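Local structure of aspartate aminotransferase (Leishmania major, 4H51) at residues R65-A70 with M267-E272; Q72-M77 with P306-R311; V173-E178 with Q209-E214; A231-A236 with T242-A247. The protein probably catalyses the pyridoxal-phosphate-dependent transfer of an amino group between L-aspartate and 2-oxoglutarate, working as a homodimer. All blocks are in the same frame, centred on the assembly; numbering follows the deposited sequence. Where two conformers were deposited one is given.

Interaction 1 of 4, residues R65-A70 with M267-E272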
# COMPACT_ATOMS: atom_id res chain seq x y z
N ARG B 65 -2.78 -16.58 -18.94
CA ARG B 65 -3.92 -17.49 -19.04
C ARG B 65 -4.29 -18.03 -17.66
O ARG B 65 -5.45 -18.05 -17.30
CB ARG B 65 -3.64 -18.62 -20.07
N VAL B 66 -3.30 -18.40 -16.84
CA VAL B 66 -3.59 -18.91 -15.49
C VAL B 66 -4.28 -17.85 -14.60
O VAL B 66 -5.09 -18.19 -13.72
CB VAL B 66 -2.35 -19.49 -14.78
CG1 VAL B 66 -1.85 -20.71 -15.49
CG2 VAL B 66 -1.22 -18.47 -14.64
N VAL B 67 -3.97 -16.57 -14.81
CA VAL B 67 -4.56 -15.51 -14.02
C VAL B 67 -6.01 -15.34 -14.43
O VAL B 67 -6.88 -15.17 -13.57
CB VAL B 67 -3.80 -14.17 -14.14
CG1 VAL B 67 -4.56 -13.02 -13.53
CG2 VAL B 67 -2.42 -14.30 -13.50
N ARG B 68 -6.26 -15.39 -15.74
CA ARG B 68 -7.65 -15.33 -16.22
C ARG B 68 -8.46 -16.45 -15.64
O ARG B 68 -9.56 -16.19 -15.20
CB ARG B 68 -7.75 -15.42 -17.74
CG ARG B 68 -7.21 -14.23 -18.46
CD ARG B 68 -7.95 -12.98 -18.09
NE ARG B 68 -7.79 -11.95 -19.11
CZ ARG B 68 -7.76 -10.64 -18.87
NH1 ARG B 68 -7.86 -10.15 -17.63
NH2 ARG B 68 -7.63 -9.80 -19.89
N LYS B 69 -7.91 -17.66 -15.57
CA LYS B 69 -8.59 -18.79 -14.95
C LYS B 69 -8.84 -18.56 -13.47
O LYS B 69 -9.89 -18.92 -12.95
CB LYS B 69 -7.79 -20.08 -15.03
CG LYS B 69 -7.69 -20.74 -16.39
CD LYS B 69 -7.35 -22.21 -16.20
CE LYS B 69 -7.14 -22.90 -17.53
NZ LYS B 69 -6.65 -24.27 -17.29
N ALA B 70 -7.84 -18.02 -12.79
CA ALA B 70 -7.95 -17.71 -11.36
C ALA B 70 -9.00 -16.62 -11.07
O ALA B 70 -9.67 -16.67 -10.01
CB ALA B 70 -6.57 -17.33 -10.80
N MET B 267 4.01 -13.25 -12.36
CA MET B 267 2.60 -13.54 -12.55
C MET B 267 1.86 -12.48 -13.33
O MET B 267 0.64 -12.61 -13.60
CB MET B 267 1.89 -13.69 -11.22
CG MET B 267 2.15 -14.94 -10.49
SD MET B 267 0.92 -15.36 -9.21
CE MET B 267 1.65 -16.88 -8.63
N GLY B 268 2.55 -11.40 -13.69
CA GLY B 268 1.94 -10.34 -14.44
C GLY B 268 0.97 -9.52 -13.60
O GLY B 268 0.16 -8.86 -14.17
N LEU B 269 1.07 -9.56 -12.26
CA LEU B 269 0.08 -8.90 -11.42
C LEU B 269 0.49 -7.46 -11.06
O LEU B 269 0.24 -7.00 -9.96
CB LEU B 269 -0.21 -9.71 -10.14
CG LEU B 269 -0.79 -11.11 -10.37
CD1 LEU B 269 -0.98 -11.87 -9.07
CD2 LEU B 269 -2.12 -10.98 -11.09
N TYR B 270 1.13 -6.79 -12.00
CA TYR B 270 1.58 -5.41 -11.79
C TYR B 270 0.59 -4.58 -11.02
O TYR B 270 0.95 -4.04 -9.98
CB TYR B 270 1.93 -4.68 -13.11
CG TYR B 270 2.88 -5.46 -14.00
CD1 TYR B 270 4.26 -5.28 -13.91
CD2 TYR B 270 2.40 -6.32 -14.94
CE1 TYR B 270 5.14 -5.98 -14.76
CE2 TYR B 270 3.26 -7.05 -15.76
CZ TYR B 270 4.62 -6.88 -15.66
OH TYR B 270 5.39 -7.72 -16.49
N SER B 271 -0.63 -4.47 -11.52
CA SER B 271 -1.59 -3.54 -10.95
C SER B 271 -2.18 -3.98 -9.62
O SER B 271 -2.86 -3.19 -8.99
CB SER B 271 -2.74 -3.28 -11.92
OG SER B 271 -3.43 -4.49 -12.13
N GLU B 272 -1.98 -5.21 -9.19
CA GLU B 272 -2.62 -5.68 -7.95
C GLU B 272 -1.70 -5.70 -6.72
O GLU B 272 -2.16 -5.91 -5.58
CB GLU B 272 -3.24 -7.05 -8.18
CG GLU B 272 -4.30 -7.05 -9.29
CD GLU B 272 -5.28 -5.88 -9.23
OE1 GLU B 272 -5.85 -5.53 -8.14
OE2 GLU B 272 -5.48 -5.25 -10.29

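Interaction 2 of 4, residues Q72-M77 with P306-R311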
# COMPACT_ATOMS: atom_id res chain seq x y z
N GLN B 72 -11.83 -16.23 -12.59
CA GLN B 72 -13.14 -16.90 -12.61
C GLN B 72 -13.38 -17.77 -11.39
O GLN B 72 -14.49 -17.83 -10.84
CB GLN B 72 -13.31 -17.74 -13.88
CG GLN B 72 -14.74 -18.21 -14.10
CD GLN B 72 -15.78 -17.09 -14.19
OE1 GLN B 72 -15.72 -16.21 -15.06
NE2 GLN B 72 -16.77 -17.14 -13.30
N LEU B 73 -12.33 -18.48 -10.98
CA LEU B 73 -12.45 -19.36 -9.83
C LEU B 73 -12.73 -18.55 -8.56
O LEU B 73 -13.55 -18.94 -7.75
CB LEU B 73 -11.21 -20.27 -9.71
CG LEU B 73 -11.11 -21.20 -10.94
CD1 LEU B 73 -9.79 -21.96 -10.85
CD2 LEU B 73 -12.35 -22.11 -11.12
N LEU B 74 -12.09 -17.39 -8.42
CA LEU B 74 -12.37 -16.50 -7.27
C LEU B 74 -13.78 -15.95 -7.29
O LEU B 74 -14.45 -15.86 -6.24
CB LEU B 74 -11.39 -15.30 -7.23
CG LEU B 74 -10.04 -15.48 -6.59
CD1 LEU B 74 -9.31 -14.12 -6.67
CD2 LEU B 74 -10.23 -15.92 -5.15
N LEU B 75 -14.24 -15.53 -8.46
CA LEU B 75 -15.58 -15.02 -8.58
C LEU B 75 -16.60 -16.11 -8.19
O LEU B 75 -17.55 -15.85 -7.44
CB LEU B 75 -15.81 -14.52 -10.00
CG LEU B 75 -16.97 -13.57 -10.20
CD1 LEU B 75 -17.00 -12.62 -9.05
CD2 LEU B 75 -16.85 -12.79 -11.51
N ASP B 76 -16.35 -17.34 -8.63
CA ASP B 76 -17.24 -18.43 -8.31
C ASP B 76 -17.28 -18.76 -6.82
O ASP B 76 -18.26 -19.35 -6.35
CB ASP B 76 -16.82 -19.70 -9.06
CG ASP B 76 -17.02 -19.59 -10.56
OD1 ASP B 76 -17.72 -18.70 -11.04
OD2 ASP B 76 -16.37 -20.42 -11.24
N MET B 77 -16.23 -18.41 -6.09
CA MET B 77 -16.19 -18.62 -4.65
C MET B 77 -17.02 -17.65 -3.83
O MET B 77 -17.21 -17.84 -2.63
CB MET B 77 -14.75 -18.62 -4.15
CG MET B 77 -13.95 -19.87 -4.46
SD MET B 77 -12.23 -19.65 -4.04
CE MET B 77 -12.26 -19.85 -2.25
N PRO B 306 -4.07 -5.01 0.24
CA PRO B 306 -5.13 -5.37 -0.71
C PRO B 306 -5.17 -6.89 -0.97
O PRO B 306 -4.13 -7.53 -1.15
CB PRO B 306 -4.79 -4.58 -1.98
CG PRO B 306 -3.31 -4.37 -1.90
CD PRO B 306 -2.95 -4.30 -0.42
N ALA B 307 -6.38 -7.42 -1.02
CA ALA B 307 -6.54 -8.88 -1.04
C ALA B 307 -6.56 -9.49 -2.42
O ALA B 307 -6.16 -10.63 -2.59
CB ALA B 307 -7.77 -9.29 -0.25
N HIS B 308 -7.03 -8.76 -3.43
CA HIS B 308 -7.29 -9.41 -4.72
C HIS B 308 -6.05 -10.06 -5.31
O HIS B 308 -6.11 -11.23 -5.72
CB HIS B 308 -7.91 -8.42 -5.68
CG HIS B 308 -8.44 -9.04 -6.93
ND1 HIS B 308 -9.49 -9.91 -6.92
CD2 HIS B 308 -8.07 -8.89 -8.26
CE1 HIS B 308 -9.74 -10.32 -8.17
NE2 HIS B 308 -8.88 -9.67 -8.99
N GLY B 309 -4.92 -9.36 -5.37
CA GLY B 309 -3.69 -9.95 -5.96
C GLY B 309 -3.21 -11.19 -5.19
O GLY B 309 -2.86 -12.21 -5.76
N ALA B 310 -3.25 -11.08 -3.86
CA ALA B 310 -2.86 -12.18 -2.95
C ALA B 310 -3.77 -13.39 -3.17
O ALA B 310 -3.32 -14.50 -3.19
CB ALA B 310 -2.92 -11.72 -1.51
N ARG B 311 -5.04 -13.14 -3.35
CA ARG B 311 -5.99 -14.25 -3.58
C ARG B 311 -5.75 -14.90 -4.93
O ARG B 311 -5.74 -16.13 -5.04
CB ARG B 311 -7.41 -13.75 -3.44
CG ARG B 311 -7.85 -13.45 -2.01
CD ARG B 311 -9.38 -13.31 -1.95
NE ARG B 311 -9.82 -12.58 -0.77
CZ ARG B 311 -9.87 -13.09 0.45
NH1 ARG B 311 -9.63 -14.39 0.67
NH2 ARG B 311 -10.23 -12.30 1.46

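Interaction 3 of 4, residues V173-E178 with Q209-E214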
# COMPACT_ATOMS: atom_id res chain seq x y z
N VAL B 173 31.25 -5.34 -20.03
CA VAL B 173 29.84 -5.76 -19.94
C VAL B 173 29.69 -6.97 -19.01
O VAL B 173 29.11 -8.00 -19.36
CB VAL B 173 29.25 -6.07 -21.33
CG1 VAL B 173 29.27 -4.81 -22.16
CG2 VAL B 173 30.03 -7.20 -22.01
N SER B 174 30.30 -6.87 -17.83
CA SER B 174 30.37 -8.02 -16.96
C SER B 174 30.50 -7.49 -15.55
O SER B 174 30.71 -6.28 -15.35
CB SER B 174 31.55 -8.94 -17.32
OG SER B 174 32.82 -8.44 -16.87
N LEU B 175 30.44 -8.42 -14.60
CA LEU B 175 30.62 -8.06 -13.20
C LEU B 175 32.07 -7.74 -12.88
O LEU B 175 32.95 -8.52 -13.14
CB LEU B 175 30.16 -9.21 -12.28
CG LEU B 175 28.86 -8.98 -11.55
CD1 LEU B 175 27.81 -8.65 -12.60
CD2 LEU B 175 28.48 -10.20 -10.69
N ASN B 176 32.31 -6.59 -12.29
CA ASN B 176 33.58 -6.32 -11.63
C ASN B 176 33.58 -7.02 -10.28
O ASN B 176 33.33 -6.41 -9.23
CB ASN B 176 33.76 -4.81 -11.43
CG ASN B 176 35.08 -4.46 -10.75
OD1 ASN B 176 35.90 -5.31 -10.40
ND2 ASN B 176 35.30 -3.17 -10.58
N PHE B 177 33.86 -8.32 -10.31
CA PHE B 177 33.71 -9.11 -9.11
C PHE B 177 34.78 -8.81 -8.09
O PHE B 177 34.51 -8.82 -6.86
CB PHE B 177 33.67 -10.60 -9.42
CG PHE B 177 33.25 -11.42 -8.24
CD1 PHE B 177 32.00 -11.20 -7.63
CD2 PHE B 177 34.08 -12.39 -7.73
CE1 PHE B 177 31.62 -11.97 -6.54
CE2 PHE B 177 33.69 -13.16 -6.64
CZ PHE B 177 32.47 -12.95 -6.05
N GLU B 178 35.99 -8.50 -8.55
CA GLU B 178 37.06 -8.13 -7.60
C GLU B 178 36.72 -6.83 -6.84
O GLU B 178 36.95 -6.74 -5.65
CB GLU B 178 38.44 -8.05 -8.30
CG GLU B 178 38.92 -9.42 -8.84
CD GLU B 178 39.02 -10.52 -7.76
OE1 GLU B 178 39.60 -10.28 -6.69
OE2 GLU B 178 38.49 -11.64 -7.97
N GLN B 209 26.80 -18.90 -9.99
CA GLN B 209 26.63 -19.65 -8.72
C GLN B 209 27.92 -19.63 -7.87
O GLN B 209 27.88 -19.52 -6.65
CB GLN B 209 26.19 -21.08 -9.02
CG GLN B 209 24.75 -21.17 -9.59
CD GLN B 209 24.18 -22.60 -9.64
OE1 GLN B 209 24.87 -23.57 -9.35
NE2 GLN B 209 22.93 -22.72 -10.02
N GLU B 210 29.09 -19.73 -8.53
CA GLU B 210 30.37 -19.71 -7.84
C GLU B 210 30.59 -18.35 -7.17
O GLU B 210 30.99 -18.29 -6.01
CB GLU B 210 31.57 -20.07 -8.76
CG GLU B 210 31.53 -21.50 -9.33
CD GLU B 210 30.63 -21.69 -10.57
OE1 GLU B 210 29.99 -20.71 -11.06
OE2 GLU B 210 30.58 -22.84 -11.09
N GLN B 211 30.33 -17.26 -7.89
CA GLN B 211 30.41 -15.90 -7.27
C GLN B 211 29.46 -15.74 -6.09
O GLN B 211 29.84 -15.20 -5.05
CB GLN B 211 30.15 -14.82 -8.34
CG GLN B 211 31.33 -14.77 -9.30
CD GLN B 211 31.07 -13.97 -10.57
OE1 GLN B 211 29.95 -13.82 -11.03
NE2 GLN B 211 32.15 -13.48 -11.14
N TRP B 212 28.25 -16.27 -6.21
CA TRP B 212 27.32 -16.22 -5.08
C TRP B 212 27.86 -16.90 -3.86
O TRP B 212 27.64 -16.40 -2.76
CB TRP B 212 25.98 -16.84 -5.38
CG TRP B 212 25.03 -15.95 -6.14
CD1 TRP B 212 24.41 -16.23 -7.34
CD2 TRP B 212 24.53 -14.65 -5.75
NE1 TRP B 212 23.58 -15.20 -7.70
CE2 TRP B 212 23.64 -14.21 -6.79
CE3 TRP B 212 24.73 -13.82 -4.66
CZ2 TRP B 212 22.96 -13.01 -6.73
CZ3 TRP B 212 24.07 -12.60 -4.62
CH2 TRP B 212 23.19 -12.23 -5.61
N ASN B 213 28.48 -18.07 -4.01
CA ASN B 213 29.06 -18.75 -2.85
C ASN B 213 30.14 -17.88 -2.19
O ASN B 213 30.20 -17.78 -0.93
CB ASN B 213 29.61 -20.13 -3.25
CG ASN B 213 29.89 -21.04 -2.04
OD1 ASN B 213 29.03 -21.23 -1.18
ND2 ASN B 213 31.06 -21.67 -2.03
N GLU B 214 30.97 -17.22 -2.99
CA GLU B 214 32.01 -16.34 -2.43
C GLU B 214 31.38 -15.13 -1.73
O GLU B 214 31.84 -14.74 -0.68
CB GLU B 214 32.97 -15.84 -3.47
CG GLU B 214 33.92 -16.90 -4.01
CD GLU B 214 35.06 -16.28 -4.82
OE1 GLU B 214 35.72 -15.32 -4.35
OE2 GLU B 214 35.29 -16.73 -5.96
O HOH W 1 32.64 -11.37 -13.41

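Interaction 4 of 4, residues A231-A236 with T242-A247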
# COMPACT_ATOMS: atom_id res chain seq x y z
N ALA B 231 12.51 -9.58 -7.43
CA ALA B 231 11.36 -9.11 -8.21
C ALA B 231 11.09 -9.97 -9.47
O ALA B 231 10.01 -9.88 -10.07
CB ALA B 231 11.57 -7.64 -8.60
N TYR B 232 12.04 -10.81 -9.88
CA TYR B 232 11.94 -11.53 -11.17
C TYR B 232 12.18 -13.02 -11.12
O TYR B 232 12.66 -13.58 -12.12
CB TYR B 232 12.91 -10.95 -12.20
CG TYR B 232 12.77 -9.51 -12.47
CD1 TYR B 232 11.88 -9.02 -13.44
CD2 TYR B 232 13.52 -8.60 -11.75
CE1 TYR B 232 11.76 -7.67 -13.67
CE2 TYR B 232 13.38 -7.27 -11.96
CZ TYR B 232 12.52 -6.80 -12.91
OH TYR B 232 12.46 -5.43 -13.07
N GLN B 233 11.88 -13.66 -9.99
CA GLN B 233 12.12 -15.09 -9.85
C GLN B 233 11.41 -15.83 -10.97
O GLN B 233 10.19 -15.67 -11.18
CB GLN B 233 11.65 -15.64 -8.51
CG GLN B 233 12.24 -16.99 -8.23
CD GLN B 233 11.64 -17.68 -7.05
OE1 GLN B 233 11.04 -17.03 -6.20
NE2 GLN B 233 11.86 -18.99 -6.94
N GLY B 234 12.18 -16.57 -11.75
CA GLY B 234 11.67 -17.12 -13.03
C GLY B 234 12.35 -16.55 -14.28
O GLY B 234 12.48 -17.29 -15.27
N TYR B 235 12.78 -15.26 -14.29
CA TYR B 235 13.18 -14.65 -15.54
C TYR B 235 14.68 -14.85 -15.88
O TYR B 235 15.07 -14.87 -17.06
CB TYR B 235 12.86 -13.17 -15.55
CG TYR B 235 11.42 -12.84 -15.96
CD1 TYR B 235 11.03 -12.84 -17.30
CD2 TYR B 235 10.47 -12.54 -15.02
CE1 TYR B 235 9.73 -12.56 -17.67
CE2 TYR B 235 9.17 -12.25 -15.37
CZ TYR B 235 8.81 -12.25 -16.68
OH TYR B 235 7.55 -11.92 -17.01
N ALA B 236 15.52 -15.00 -14.87
CA ALA B 236 16.94 -15.31 -15.14
C ALA B 236 17.12 -16.58 -15.98
O ALA B 236 17.94 -16.62 -16.89
CB ALA B 236 17.75 -15.40 -13.85
N THR B 242 15.77 -22.88 -10.35
CA THR B 242 17.10 -22.39 -10.71
C THR B 242 17.32 -20.96 -10.27
O THR B 242 18.42 -20.63 -9.79
CB THR B 242 17.39 -22.50 -12.22
OG1 THR B 242 17.25 -23.87 -12.62
CG2 THR B 242 18.80 -22.02 -12.55
N ASP B 243 16.28 -20.13 -10.40
CA ASP B 243 16.42 -18.69 -10.13
C ASP B 243 16.51 -18.38 -8.66
O ASP B 243 17.06 -17.37 -8.33
CB ASP B 243 15.36 -17.85 -10.75
CG ASP B 243 15.52 -17.73 -12.24
OD1 ASP B 243 16.50 -18.26 -12.81
OD2 ASP B 243 14.64 -17.07 -12.80
N ALA B 244 16.11 -19.31 -7.80
CA ALA B 244 16.17 -19.17 -6.34
C ALA B 244 17.50 -19.57 -5.72
O ALA B 244 17.64 -19.59 -4.49
CB ALA B 244 15.05 -20.00 -5.71
N TYR B 245 18.50 -19.90 -6.53
CA TYR B 245 19.74 -20.44 -6.02
C TYR B 245 20.36 -19.54 -4.94
O TYR B 245 20.78 -20.01 -3.89
CB TYR B 245 20.76 -20.65 -7.16
CG TYR B 245 22.03 -21.28 -6.68
CD1 TYR B 245 22.13 -22.67 -6.57
CD2 TYR B 245 23.14 -20.52 -6.31
CE1 TYR B 245 23.29 -23.27 -6.13
CE2 TYR B 245 24.30 -21.12 -5.85
CZ TYR B 245 24.36 -22.51 -5.74
OH TYR B 245 25.50 -23.17 -5.30
N ALA B 246 20.41 -18.24 -5.19
CA ALA B 246 21.15 -17.36 -4.31
C ALA B 246 20.51 -17.32 -2.92
O ALA B 246 21.17 -17.54 -1.91
CB ALA B 246 21.30 -15.96 -4.93
N ALA B 247 19.22 -17.02 -2.86
CA ALA B 247 18.50 -17.02 -1.59
C ALA B 247 18.60 -18.37 -0.91
O ALA B 247 18.78 -18.44 0.31
CB ALA B 247 17.02 -16.66 -1.82

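Interaction 1 of 4, residues R65-A70 with M267-E272
Val67, in the first turn of helix 65-76, carries the apolar contact to the loop 267-272 by pointing both its methyls at it. CG1 lies 4.0 Å from CD2 of Leu269, and CG2 is almost as near to the same methyl, which therefore sits against the fork of the valine. With chi1 at 169°, CG1 stands opposite the backbone N while CG2 swings back beside it. Leu269 itself does not aim at the helix; its CD2 branch, not the extended CD1, reaches the valine, and the two side chains meet at a slant.

The second kind of contact is with a backbone carbonyl: Val67 CG2 comes within 3.5 Å of Met267 O, a van der Waals approach. Met267 is covered a little by the helix, and its thioether chain also packs on Ala313, Ile316 and Leu317 of helix 307-318 and on Trp326 of helix 320-350.

The loop follows the lysine at position 265, which carries pyridoxal phosphate as an internal aldimine, as in such enzymes generally, and leads into strand 274-280 of the central sheet of this fold type I aminotransferase.

Polar bonds flank the contact. Glu329 accepts the backbone N of Arg65 and of Val66. Ser271 OG donates to Glu272 OE2 at 2.9 Å, reaching it from above the carboxylate plane. OE1 of the same carboxylate accepts the backbone N of His308 of the second subunit, and Tyr81 of that subunit packs on Val67.

Interaction 2 of 4, residues Q72-M77 with P306-R311
Two helices of the fold type I aminotransferase pack against each other next to the dimer interface: the C-terminal part of helix 65-76 against the first turn of helix 307-318. The contact rests on one side chain, Leu74, which enters between His308 and Arg311, residues three apart on the facing helix. The backbones come nearest at Leu74 and Arg311, whose CA atoms are 7.7 Å apart.

Both leucine methyls straddle the root of Arg311. CD1 is 3.8 Å from Arg311 CB and CD2 lies 3.9 Å from that same atom, the two side chains crossing at about a right angle. Beyond CB the arginine is extended to NE and leads away from the leucine, so that its aliphatic base packs here while its guanidinium makes a cation-pi contact with Tyr89. Leu312 and Leu315, further along helix 307-318, continue the apolar surface around Leu74.

His308 is turned towards helix 65-76 by a chi1 of -169°, which places the ring trans to its own amide nitrogen. Its NE2 is hydrogen-bonded to OE2 of Glu71, the residue just before the segment, and its ring stacks on His308 of the second subunit. These two partners probably restrict rotation of the imidazole. Leu74 CD1 approaches this ring obliquely, 4.1 Å from His308 CE1.

Interaction 3 of 4, residues V173-E178 with Q209-E214
Phe177, in the first turn of helix 177-186, turns one ring face to Gln211 of helix 209-221, joining two helices of the large domain of a fold type I aminotransferase. The central contact is CH-pi: Gln211 CG stands 3.7 Å from the ring centroid and only 3° off the ring normal. The two side chains run past each other in opposite directions, so CB of the glutamine reaches the outer part of the ring while its amide continues over the CG side of the ring, where Gln211 NE2 is 3.7 Å from Phe177 CG. The amide and ring planes differ by 32°. The trans first torsion of Phe177 holds the phenyl group out towards the facing helix.

Glu214, one turn on, meets the ring at its edge. Its carboxylate stands almost upright to the ring, the planes 86° apart, with OE1 3.7 Å from Phe177 CE2; the same oxygen forms a salt bridge with Lys181.

Both ends of the Gln211 amide are engaged. OE1 accepts the backbone N of Ser208 and also lies against Leu175 CD2. On the amide's other end, NE2 donates at 3.1 Å to a water oxygen, and that water donates to Leu175 O at 2.9 Å.

Interaction 4 of 4, residues A231-A236 with T242-A247
The loop 231-236 folds back past the end of helix 240-243, bringing the CA atoms of Gln233 and Asp243 to 5.6 Å, and turns sharply at Gly234, whose positive phi of 114° suits a residue without a side chain. Tyr235 N closes the bend by a 2.7 Å hydrogen bond to Tyr232 O.

Asp243 directs its carboxylate into this bend. OD2 sits close to the amide of Gly234, but the bond is weak and the oxygen's position is less certain, so its details are doubtful. OD1 is 3.3 Å from CB of Ala236 and is hydrogen-bonded to Ser237 OG, just beyond the loop.

Gln233 runs alongside Asp243 in the opposite direction, with its CG 4.1 Å from Asp243 CB. Its chain is extended, and a chi1 of -164° points it away from its own backbone N; this carries the amide past the aspartate to Ala244, where Gln233 NE2 lies 3.6 Å from Ala244 CB. The amide and carboxylate planes differ by 49°. Two carbonyls, Leu240 O and Ile99 O, accept hydrogen bonds from that buried nitrogen.

The two tyrosines of this loop reach the modified lysine at position 265: Tyr232 OH bonds to O3 of its pyridoxal phosphate, and Tyr235 OH to its backbone O. A loop after a parallel strand that supplies a tyrosine to the cofactor's phenolic oxygen is characteristic of aspartate aminotransferases and related class I enzymes.

Overall arrangement
Interactions 1 and 2 share helix 65-76 and lie next to each other, centres about 10 Å apart; they touch where Glu272 CB packs 3.7 Å from Gly309 CA, and both reach the second subunit. Interactions 3 and 4 form another adjoining pair, about 16 Å between centres, with Trp212 CE2 3.5 Å from Ala246 CB. Interaction 3 lies across the chain's centre from interactions 1 and 2, about 34 and 41 Å between centres. The pyridoxal-phosphate lysine at position 265 relates interactions 1 and 4: 231-236 bonds to it through two tyrosines, and 267-272 follows it in sequence. Interactions 1 and 4 approach to about 5 Å between nearest atoms without touching.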